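Local coordinates for uncharacterized protein (PDB 3X0T) that is probably one component of a plasmid-encoded pore-forming toxin that makes the marine bacterium Vibrio parahaemolyticus virulent, at residues K29-S40 and H81-Q92. Sequence-based numbering, arbitrary orientation.
Sequences KHTPIIPEVGRS and HLQRPDNAFYHQ. With NO3 (nitrate ion), chain C.
Lys-29 and Gln-92 form an antiparallel hydrogen-bonded pair, each backbone N donating to the other's O at 2.9 Å. The Lys-29 chain turns at chi3 (75°) and runs beside Gln-92, and its NZ bonds Glu-36 OE1, in a salt bridge, and Val-37 O. His-30 ND1 and His-91 ND1 share a hydrogen bond of 2.7 Å. The rings meet at their edges, with planes at 52°. Thr-31 N bonds Tyr-90 O at 2.8 Å. A water joins Lys-29 O, Thr-31 OG1 and Gln-92 NE2. After the turn, Pro-35 sets CB over the centre of the Tyr-90 ring at 4.0 Å, a CH-pi contact. Glu-36 pairs with Phe-89 in a single bridge. Glu-36 O takes two donors, Phe-89 N and Gln-92 NE2, from opposite faces of its plane. Val-37 and Arg-84 each have two conformers. In one of each, Val-37 CG1 lies over one face of the Arg-84 guanidinium, toward its rim, and Arg-84, extended from CG to NE, donates from NH1 to Gly-38 O at 2.7 Å. Ser-40 OG accepts from Arg-84 N at 2.8 Å. In this jelly roll, strands 22-30 and 91-98 are neighbours in one sheet. The loop after 22-30 leads to strand 41-45 and that before 91-98 comes from strand 79-82, neighbours in the other sheet. Strand 51-58 flanks strand 91-98 on its other side: Tyr-55 OH bonds Gln-92 OE1, and Trp-57 stacks on Phe-89.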
loop_
_atom_site.group_PDB
_atom_site.type_symbol
_atom_site.label_atom_id
_atom_site.label_comp_id
_atom_site.label_asym_id
_atom_site.label_seq_id
_atom_site.Cartn_x
_atom_site.Cartn_y
_atom_site.Cartn_z
ATOM N N LYS A 29 -6.439 0.296 -7.600
ATOM C CA LYS A 29 -7.146 1.198 -8.460
ATOM C C LYS A 29 -6.966 0.813 -9.893
ATOM O O LYS A 29 -5.780 0.688 -10.368
ATOM C CB LYS A 29 -6.756 2.664 -8.262
ATOM C CG LYS A 29 -7.509 3.603 -9.212
ATOM C CD LYS A 29 -7.786 4.990 -8.875
ATOM C CE LYS A 29 -6.529 5.801 -9.001
ATOM N NZ LYS A 29 -6.704 7.249 -8.589
ATOM N N HIS A 30 -8.064 0.696 -10.637
ATOM C CA HIS A 30 -8.020 0.357 -12.044
ATOM C C HIS A 30 -8.726 1.438 -12.796
ATOM O O HIS A 30 -9.914 1.711 -12.541
ATOM C CB HIS A 30 -8.737 -0.994 -12.260
ATOM C CG HIS A 30 -8.162 -2.069 -11.429
ATOM N ND1 HIS A 30 -6.977 -2.680 -11.718
ATOM C CD2 HIS A 30 -8.590 -2.578 -10.240
ATOM C CE1 HIS A 30 -6.730 -3.533 -10.726
ATOM N NE2 HIS A 30 -7.674 -3.492 -9.813
ATOM N N THR A 31 -7.999 2.084 -13.686
ATOM C CA THR A 31 -8.488 3.227 -14.489
ATOM C C THR A 31 -8.027 2.947 -15.923
ATOM O O THR A 31 -7.034 3.518 -16.395
ATOM C CB THR A 31 -7.921 4.549 -13.932
ATOM O OG1 THR A 31 -6.513 4.472 -13.692
ATOM C CG2 THR A 31 -8.551 4.967 -12.644
ATOM N N PRO A 32 -8.714 2.027 -16.620
ATOM C CA PRO A 32 -8.163 1.479 -17.852
ATOM C C PRO A 32 -8.358 2.394 -19.063
ATOM O O PRO A 32 -7.733 2.160 -20.098
ATOM C CB PRO A 32 -8.978 0.169 -18.051
ATOM C CG PRO A 32 -10.291 0.499 -17.371
ATOM C CD PRO A 32 -9.911 1.271 -16.123
ATOM N N ILE A 33 -9.182 3.445 -18.933
ATOM C CA ILE A 33 -9.427 4.344 -20.082
ATOM C C ILE A 33 -8.493 5.493 -19.997
ATOM O O ILE A 33 -7.691 5.705 -20.921
ATOM C CB ILE A 33 -10.901 4.780 -20.120
ATOM C CG1 ILE A 33 -11.818 3.591 -20.187
ATOM C CG2 ILE A 33 -11.026 5.752 -21.331
ATOM C CD1 ILE A 33 -13.326 3.960 -20.071
ATOM N N ILE A 34 -8.527 6.245 -18.918
ATOM C CA ILE A 34 -7.690 7.387 -18.682
ATOM C C ILE A 34 -6.929 7.135 -17.403
ATOM O O ILE A 34 -7.511 6.953 -16.331
ATOM C CB ILE A 34 -8.508 8.700 -18.575
ATOM C CG1 ILE A 34 -9.459 8.888 -19.752
ATOM C CG2 ILE A 34 -7.592 9.895 -18.319
ATOM C CD1 ILE A 34 -8.762 9.057 -21.085
ATOM N N PRO A 35 -5.583 7.100 -17.445
ATOM C CA PRO A 35 -4.806 6.798 -16.241
ATOM C C PRO A 35 -4.907 7.849 -15.201
ATOM O O PRO A 35 -5.144 9.039 -15.509
ATOM C CB PRO A 35 -3.397 6.616 -16.784
ATOM C CG PRO A 35 -3.369 7.496 -17.955
ATOM C CD PRO A 35 -4.724 7.372 -18.627
ATOM N N GLU A 36 -4.626 7.515 -13.949
ATOM C CA GLU A 36 -4.732 8.452 -12.826
ATOM C C GLU A 36 -3.580 8.254 -11.867
ATOM O O GLU A 36 -3.064 7.131 -11.695
ATOM C CB GLU A 36 -6.018 8.228 -12.038
ATOM C CG GLU A 36 -7.265 8.487 -12.768
ATOM C CD GLU A 36 -8.560 8.438 -11.906
ATOM O OE1 GLU A 36 -8.438 8.351 -10.600
ATOM O OE2 GLU A 36 -9.677 8.360 -12.494
ATOM N N VAL A 37 -3.173 9.319 -11.208
ATOM C CA VAL A 37 -2.302 9.259 -10.029
ATOM C C VAL A 37 -3.033 8.497 -8.917
ATOM O O VAL A 37 -4.249 8.568 -8.859
ATOM C CB VAL A 37 -1.929 10.730 -9.703
ATOM C CG1 VAL A 37 -1.087 10.798 -8.455
ATOM C CG2 VAL A 37 -1.211 11.353 -10.889
ATOM N N GLY A 38 -2.311 7.822 -8.060
ATOM C CA GLY A 38 -2.858 7.015 -7.004
ATOM C C GLY A 38 -3.084 7.687 -5.676
ATOM O O GLY A 38 -3.469 8.853 -5.623
ATOM N N ARG A 39 -2.813 6.974 -4.619
ATOM C CA ARG A 39 -3.142 7.408 -3.244
ATOM C C ARG A 39 -2.013 6.977 -2.347
ATOM O O ARG A 39 -1.562 5.854 -2.405
ATOM C CB ARG A 39 -4.496 6.701 -2.830
ATOM C CG ARG A 39 -4.892 6.881 -1.385
ATOM C CD ARG A 39 -6.369 6.714 -1.169
ATOM N NE ARG A 39 -6.854 5.386 -1.620
ATOM C CZ ARG A 39 -8.143 5.121 -1.759
ATOM N NH1 ARG A 39 -8.512 3.930 -2.179
ATOM N NH2 ARG A 39 -9.087 6.072 -1.515
ATOM N N SER A 40 -1.628 7.878 -1.456
ATOM C CA SER A 40 -0.565 7.581 -0.466
ATOM C C SER A 40 -1.181 6.969 0.774
ATOM O O SER A 40 -2.348 7.228 1.092
ATOM C CB SER A 40 0.105 8.931 -0.045
ATOM O OG SER A 40 0.727 9.501 -1.183
ATOM N N HIS A 81 5.456 6.269 5.994
ATOM C CA HIS A 81 4.620 6.939 4.951
ATOM C C HIS A 81 5.071 6.553 3.583
ATOM O O HIS A 81 6.230 6.745 3.183
ATOM C CB HIS A 81 4.790 8.457 5.109
ATOM C CG HIS A 81 4.034 9.162 4.033
ATOM N ND1 HIS A 81 2.654 9.268 4.032
ATOM C CD2 HIS A 81 4.421 9.765 2.898
ATOM C CE1 HIS A 81 2.214 9.906 2.946
ATOM N NE2 HIS A 81 3.276 10.229 2.249
ATOM N N LEU A 82 4.173 5.860 2.841
ATOM C CA LEU A 82 4.411 5.524 1.449
ATOM C C LEU A 82 3.708 6.547 0.592
ATOM O O LEU A 82 2.474 6.563 0.451
ATOM C CB LEU A 82 3.825 4.121 1.177
ATOM C CG LEU A 82 3.933 3.627 -0.263
ATOM C CD1 LEU A 82 5.367 3.598 -0.718
ATOM C CD2 LEU A 82 3.261 2.297 -0.432
ATOM N N GLN A 83 4.519 7.447 0.015
ATOM C CA GLN A 83 3.948 8.473 -0.873
ATOM C C GLN A 83 3.728 7.860 -2.268
ATOM O O GLN A 83 4.622 7.218 -2.808
ATOM C CB GLN A 83 4.977 9.641 -0.912
ATOM C CG GLN A 83 4.542 10.789 -1.820
ATOM C CD GLN A 83 3.310 11.572 -1.280
ATOM O OE1 GLN A 83 2.961 11.542 -0.098
ATOM N NE2 GLN A 83 2.686 12.286 -2.211
ATOM N N ARG A 84 2.581 8.159 -2.852
ATOM C CA ARG A 84 2.318 7.629 -4.174
ATOM C C ARG A 84 3.323 8.159 -5.181
ATOM O O ARG A 84 3.808 9.284 -5.036
ATOM C CB ARG A 84 0.935 8.048 -4.613
ATOM C CG ARG A 84 0.843 9.548 -4.824
ATOM C CD ARG A 84 -0.560 9.913 -5.179
ATOM N NE ARG A 84 -0.667 11.376 -5.370
ATOM C CZ ARG A 84 -1.808 12.070 -5.320
ATOM N NH1 ARG A 84 -2.905 11.455 -5.047
ATOM N NH2 ARG A 84 -1.830 13.396 -5.580
ATOM N N PRO A 85 3.660 7.425 -6.255
ATOM C CA PRO A 85 4.444 8.017 -7.349
ATOM C C PRO A 85 3.757 9.244 -7.893
ATOM O O PRO A 85 2.536 9.356 -7.917
ATOM C CB PRO A 85 4.495 6.879 -8.384
ATOM C CG PRO A 85 4.309 5.616 -7.561
ATOM C CD PRO A 85 3.277 6.020 -6.523
ATOM N N ASP A 86 4.519 10.188 -8.443
ATOM C CA ASP A 86 3.878 11.379 -9.025
ATOM C C ASP A 86 3.242 11.093 -10.393
ATOM O O ASP A 86 2.367 11.898 -10.824
ATOM C CB ASP A 86 4.983 12.452 -9.296
ATOM C CG ASP A 86 5.588 13.072 -8.098
ATOM O OD1 ASP A 86 4.951 13.096 -7.002
ATOM O OD2 ASP A 86 6.713 13.633 -8.238
ATOM N N ASN A 87 3.504 9.970 -11.035
ATOM C CA ASN A 87 2.997 9.676 -12.376
ATOM C C ASN A 87 1.680 8.831 -12.250
ATOM O O ASN A 87 1.382 8.225 -11.221
ATOM C CB ASN A 87 4.054 9.043 -13.320
ATOM C CG ASN A 87 4.729 7.788 -12.710
ATOM O OD1 ASN A 87 5.341 7.849 -11.613
ATOM N ND2 ASN A 87 4.754 6.732 -13.567
ATOM N N ALA A 88 0.932 8.797 -13.367
ATOM C CA ALA A 88 -0.398 8.228 -13.473
ATOM C C ALA A 88 -0.324 6.828 -14.078
ATOM O O ALA A 88 0.542 6.564 -14.953
ATOM C CB ALA A 88 -1.260 9.148 -14.351
ATOM N N PHE A 89 -1.229 5.939 -13.661
ATOM C CA PHE A 89 -1.221 4.564 -14.082
ATOM C C PHE A 89 -2.555 4.125 -14.562
ATOM O O PHE A 89 -3.615 4.654 -14.142
ATOM C CB PHE A 89 -0.813 3.650 -12.905
ATOM C CG PHE A 89 0.539 3.991 -12.314
ATOM C CD1 PHE A 89 1.704 3.725 -13.103
ATOM C CD2 PHE A 89 0.682 4.522 -11.046
ATOM C CE1 PHE A 89 2.960 4.006 -12.508
ATOM C CE2 PHE A 89 1.931 4.770 -10.498
ATOM C CZ PHE A 89 3.056 4.506 -11.219
ATOM N N TYR A 90 -2.609 3.067 -15.371
ATOM C CA TYR A 90 -3.832 2.367 -15.731
ATOM C C TYR A 90 -4.265 1.401 -14.651
ATOM O O TYR A 90 -5.466 1.200 -14.442
ATOM C CB TYR A 90 -3.614 1.626 -17.042
ATOM C CG TYR A 90 -3.471 2.557 -18.219
ATOM C CD1 TYR A 90 -4.593 3.091 -18.866
ATOM C CD2 TYR A 90 -2.222 2.941 -18.685
ATOM C CE1 TYR A 90 -4.498 3.974 -19.926
ATOM C CE2 TYR A 90 -2.118 3.826 -19.765
ATOM C CZ TYR A 90 -3.241 4.321 -20.373
ATOM O OH TYR A 90 -3.164 5.232 -21.413
ATOM N N HIS A 91 -3.314 0.778 -13.975
ATOM C CA HIS A 91 -3.524 -0.161 -12.879
ATOM C C HIS A 91 -2.512 0.114 -11.818
ATOM O O HIS A 91 -1.328 0.295 -12.146
ATOM C CB HIS A 91 -3.444 -1.623 -13.329
ATOM C CG HIS A 91 -4.429 -1.956 -14.399
ATOM N ND1 HIS A 91 -5.767 -2.197 -14.137
ATOM C CD2 HIS A 91 -4.287 -1.922 -15.764
ATOM C CE1 HIS A 91 -6.393 -2.330 -15.286
ATOM N NE2 HIS A 91 -5.536 -2.138 -16.283
ATOM N N GLN A 92 -2.904 0.070 -10.554
ATOM C CA GLN A 92 -1.962 0.259 -9.456
ATOM C C GLN A 92 -2.518 -0.413 -8.224
ATOM O O GLN A 92 -3.737 -0.576 -8.074
ATOM C CB GLN A 92 -1.607 1.743 -9.268
ATOM C CG GLN A 92 -2.836 2.622 -8.893
ATOM C CD GLN A 92 -2.532 4.024 -9.178
ATOM O OE1 GLN A 92 -1.624 4.636 -8.529
ATOM N NE2 GLN A 92 -3.206 4.656 -10.111
HETATM N N NO3 C . -5.236 11.811 -11.615
HETATM O O1 NO3 C . -5.791 13.119 -11.684
HETATM O O2 NO3 C . -4.078 12.053 -12.249
HETATM O O3 NO3 C . -5.945 10.749 -11.063
HETATM O O HOH W 1 -4.923 3.077 -11.721
HETATM O O HOH W 2 -5.395 6.833 -22.195
HETATM O O HOH W 3 0.528 7.509 -8.581
#